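Putative methyl-accepting chemotaxis signal transduction protein (Campylobacter jejuni, PDB 6W3Y) probably senses amino acids as a chemoreceptor, its dCache-like sensor region holding a bound alanine, and passes the signal on to the chemotaxis machinery. Local coordinates at residues Gln138-Tyr143 and Gly158-Ser163. Residues are numbered along the deposited sequence; the frame is centred on the assembly and turned at random.
Sequences QYVITY and GVDIPS. With ALA (alanine), chain C.
Thr142 and Asp160 take matching first torsions, chi1 -64° and -67°, which set OG1 of one and CG of the other anti to their carbonyl carbons; the two side chains then run side by side off the same face of an antiparallel pair. Thr142 OG1 donates to Asp160 OD1 at 2.6 Å, meeting the carboxylate from above its plane. The other oxygen, Asp160 OD2, takes the amino group of the bound alanine, with 2.8 Å to its N, so the threonine, also bonded to the Tyr131 hydroxyl, probably acts as a second-shell group that helps fix the rotation of the carboxylate. Tyr82 and Asn80 grip the same carboxylate, and Lys113, Trp115, Tyr131, Asp133 and Thr134 also bind the alanine, consistent with the amino acid pocket of a Cache-type sensor domain. Next to the pair, Val140 CG1 lies 4.0 Å from Asp160 CB.

Between the strands, paired backbone bonds join Ile141 to Ile161 and Tyr143 to Val159; Ile141 N reaches Ile161 O at 2.9 Å. Just past the end of the pairing, Ser163 N closes the series on Tyr139 O at 3.0 Å.

On the opposite face, Tyr143 CE1 meets Ile161 CG1 obliquely at 3.8 Å, and Asn36 holds the tyrosine hydroxyl. Phe32 and Thr40 of long helix 4-48 pack against this face, while strands 126-132 and 80-84 flank the hairpin.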
ATOM      1  N   GLN A 138       8.516 -11.915  -4.843  1.00 13.17           N
ATOM      2  CA  GLN A 138       8.121 -11.308  -3.578  1.00 14.25           C
ATOM      3  C   GLN A 138       6.775 -10.655  -3.706  1.00 12.91           C
ATOM      4  O   GLN A 138       6.376 -10.263  -4.814  1.00 13.52           O
ATOM      5  CB  GLN A 138       9.162 -10.263  -3.138  1.00 15.32           C
ATOM      6  CG  GLN A 138      10.538 -10.831  -2.895  1.00 17.38           C
ATOM      7  CD  GLN A 138      11.550  -9.805  -2.474  1.00 19.23           C
ATOM      8  OE1 GLN A 138      11.194  -8.852  -1.778  1.00 20.85           O
ATOM      9  NE2 GLN A 138      12.817  -9.983  -2.888  1.00 23.28           N
ATOM     10  N   TYR A 139       6.053 -10.514  -2.580  1.00 12.71           N
ATOM     11  CA  TYR A 139       4.805  -9.781  -2.588  1.00 12.82           C
ATOM     12  C   TYR A 139       5.073  -8.275  -2.690  1.00 11.68           C
ATOM     13  O   TYR A 139       5.927  -7.740  -1.980  1.00 12.08           O
ATOM     14  CB  TYR A 139       3.965 -10.094  -1.350  1.00 13.01           C
ATOM     15  CG  TYR A 139       3.390 -11.492  -1.404  1.00 13.22           C
ATOM     16  CD1 TYR A 139       2.226 -11.749  -2.083  1.00 14.24           C
ATOM     17  CD2 TYR A 139       4.109 -12.585  -0.912  1.00 15.35           C
ATOM     18  CE1 TYR A 139       1.761 -13.037  -2.279  1.00 15.92           C
ATOM     19  CE2 TYR A 139       3.637 -13.883  -1.064  1.00 17.98           C
ATOM     20  CZ  TYR A 139       2.476 -14.109  -1.742  1.00 17.12           C
ATOM     21  OH  TYR A 139       2.076 -15.424  -1.908  1.00 20.14           O
ATOM     22  N   VAL A 140       4.382  -7.647  -3.634  1.00 10.98           N
ATOM     23  CA  VAL A 140       4.583  -6.228  -3.956  1.00 10.51           C
ATOM     24  C   VAL A 140       3.242  -5.521  -4.036  1.00 11.74           C
ATOM     25  O   VAL A 140       2.191  -6.121  -4.317  1.00 11.78           O
ATOM     26  CB  VAL A 140       5.340  -6.055  -5.273  1.00 11.57           C
ATOM     27  CG1 VAL A 140       6.698  -6.693  -5.190  1.00 12.43           C
ATOM     28  CG2 VAL A 140       4.520  -6.490  -6.492  1.00 11.96           C
ATOM     29  N   ILE A 141       3.323  -4.209  -3.832  1.00 10.55           N
ATOM     30  CA  ILE A 141       2.299  -3.276  -4.260  1.00 10.54           C
ATOM     31  C   ILE A 141       2.877  -2.572  -5.487  1.00 10.03           C
ATOM     32  O   ILE A 141       4.032  -2.092  -5.437  1.00 10.56           O
ATOM     33  CB  ILE A 141       1.977  -2.253  -3.145  1.00 10.98           C
ATOM     34  CG1 ILE A 141       1.376  -2.980  -1.952  1.00 13.00           C
ATOM     35  CG2 ILE A 141       1.036  -1.189  -3.645  1.00 12.18           C
ATOM     36  CD1 ILE A 141       1.438  -2.208  -0.640  1.00 15.97           C
ATOM     37  N   THR A 142       2.076  -2.551  -6.581  1.00 10.22           N
ATOM     38  CA  THR A 142       2.563  -1.918  -7.802  1.00 10.25           C
ATOM     39  C   THR A 142       1.782  -0.613  -8.033  1.00 10.21           C
ATOM     40  O   THR A 142       0.547  -0.542  -7.868  1.00 11.31           O
ATOM     41  CB  THR A 142       2.347  -2.856  -8.997  1.00 11.32           C
ATOM     42  OG1 THR A 142       3.139  -4.024  -8.802  1.00 11.43           O
ATOM     43  CG2 THR A 142       2.707  -2.173 -10.337  1.00 11.65           C
ATOM     44  N   TYR A 143       2.550   0.420  -8.375  1.00  9.48           N
ATOM     45  CA  TYR A 143       2.051   1.719  -8.801  1.00  9.99           C
ATOM     46  C   TYR A 143       2.302   1.776 -10.299  1.00 10.11           C
ATOM     47  O   TYR A 143       3.456   1.639 -10.743  1.00 10.80           O
ATOM     48  CB  TYR A 143       2.831   2.830  -8.084  1.00 10.26           C
ATOM     49  CG  TYR A 143       2.738   2.730  -6.590  1.00  9.72           C
ATOM     50  CD1 TYR A 143       3.552   1.857  -5.886  1.00 11.02           C
ATOM     51  CD2 TYR A 143       1.778   3.421  -5.895  1.00 11.98           C
ATOM     52  CE1 TYR A 143       3.412   1.691  -4.514  1.00 12.16           C
ATOM     53  CE2 TYR A 143       1.608   3.243  -4.528  1.00 12.81           C
ATOM     54  CZ  TYR A 143       2.441   2.378  -3.850  1.00 12.05           C
ATOM     55  OH  TYR A 143       2.369   2.224  -2.476  1.00 15.15           O
ATOM     56  N   GLY A 158       5.563   0.851 -14.488  1.00 10.02           N
ATOM     57  CA  GLY A 158       5.253   0.179 -13.228  1.00  9.52           C
ATOM     58  C   GLY A 158       6.405   0.293 -12.241  1.00  8.97           C
ATOM     59  O   GLY A 158       7.570   0.250 -12.619  1.00 10.31           O
ATOM     60  N   VAL A 159       6.022   0.438 -10.963  1.00  8.91           N
ATOM     61  CA  VAL A 159       6.950   0.528  -9.840  1.00  8.94           C
ATOM     62  C   VAL A 159       6.490  -0.481  -8.784  1.00  9.07           C
ATOM     63  O   VAL A 159       5.369  -0.378  -8.298  1.00  9.90           O
ATOM     64  CB  VAL A 159       6.972   1.945  -9.250  1.00  9.62           C
ATOM     65  CG1 VAL A 159       7.859   1.966  -8.012  1.00 11.70           C
ATOM     66  CG2 VAL A 159       7.417   2.972 -10.276  1.00 10.70           C
ATOM     67  N   ASP A 160       7.353  -1.456  -8.452  1.00  9.21           N
ATOM     68  CA  ASP A 160       6.987  -2.472  -7.473  1.00  9.94           C
ATOM     69  C   ASP A 160       7.737  -2.203  -6.164  1.00  9.64           C
ATOM     70  O   ASP A 160       8.967  -2.159  -6.113  1.00 10.28           O
ATOM     71  CB  ASP A 160       7.435  -3.887  -7.920  1.00 10.02           C
ATOM     72  CG  ASP A 160       6.703  -4.414  -9.135  1.00 10.61           C
ATOM     73  OD1 ASP A 160       5.673  -3.821  -9.536  1.00 10.57           O
ATOM     74  OD2 ASP A 160       7.186  -5.457  -9.660  1.00 10.93           O
ATOM     75  N   ILE A 161       6.951  -2.013  -5.102  1.00 10.07           N
ATOM     76  CA  ILE A 161       7.470  -1.811  -3.761  1.00 10.40           C
ATOM     77  C   ILE A 161       7.072  -3.049  -2.921  1.00 10.25           C
ATOM     78  O   ILE A 161       5.907  -3.416  -2.912  1.00 11.43           O
ATOM     79  CB  ILE A 161       6.870  -0.537  -3.121  1.00 11.15           C
ATOM     80  CG1 ILE A 161       7.067   0.683  -3.999  1.00 11.59           C
ATOM     81  CG2 ILE A 161       7.485  -0.341  -1.721  1.00 12.68           C
ATOM     82  CD1 ILE A 161       8.493   1.055  -4.290  1.00 12.81           C
ATOM     83  N   PRO A 162       8.025  -3.662  -2.193  1.00 10.92           N
ATOM     84  CA  PRO A 162       7.629  -4.809  -1.367  1.00 11.89           C
ATOM     85  C   PRO A 162       6.497  -4.433  -0.428  1.00 11.96           C
ATOM     86  O   PRO A 162       6.588  -3.444   0.312  1.00 11.94           O
ATOM     87  CB  PRO A 162       8.912  -5.157  -0.602  1.00 14.07           C
ATOM     88  CG  PRO A 162      10.009  -4.702  -1.545  1.00 15.06           C
ATOM     89  CD  PRO A 162       9.479  -3.413  -2.111  1.00 13.45           C
ATOM     90  N   SER A 163       5.481  -5.278  -0.363  1.00 12.04           N
ATOM     91  CA  SER A 163       4.413  -5.044   0.594  1.00 12.06           C
ATOM     92  C   SER A 163       4.910  -5.097   2.030  1.00 11.42           C
ATOM     93  O   SER A 163       4.347  -4.427   2.903  1.00 12.51           O
ATOM     94  CB  SER A 163       3.231  -5.944   0.354  1.00 16.16           C
ATOM     95  OG  SER A 163       3.629  -7.247   0.316  1.00 17.77           O
TER
HETATM   96  N   ALA C 301       5.471  -7.221 -10.941  1.00 12.51           N
HETATM   97  CA  ALA C 301       5.081  -7.227 -12.383  1.00 12.52           C
HETATM   98  C   ALA C 301       4.341  -8.506 -12.678  1.00 12.89           C
HETATM   99  O   ALA C 301       4.355  -9.440 -11.842  1.00 13.98           O
HETATM  100  CB  ALA C 301       6.309  -7.142 -13.243  1.00 13.15           C
HETATM  101  OXT ALA C 301       3.683  -8.526 -13.755  1.00 15.65           O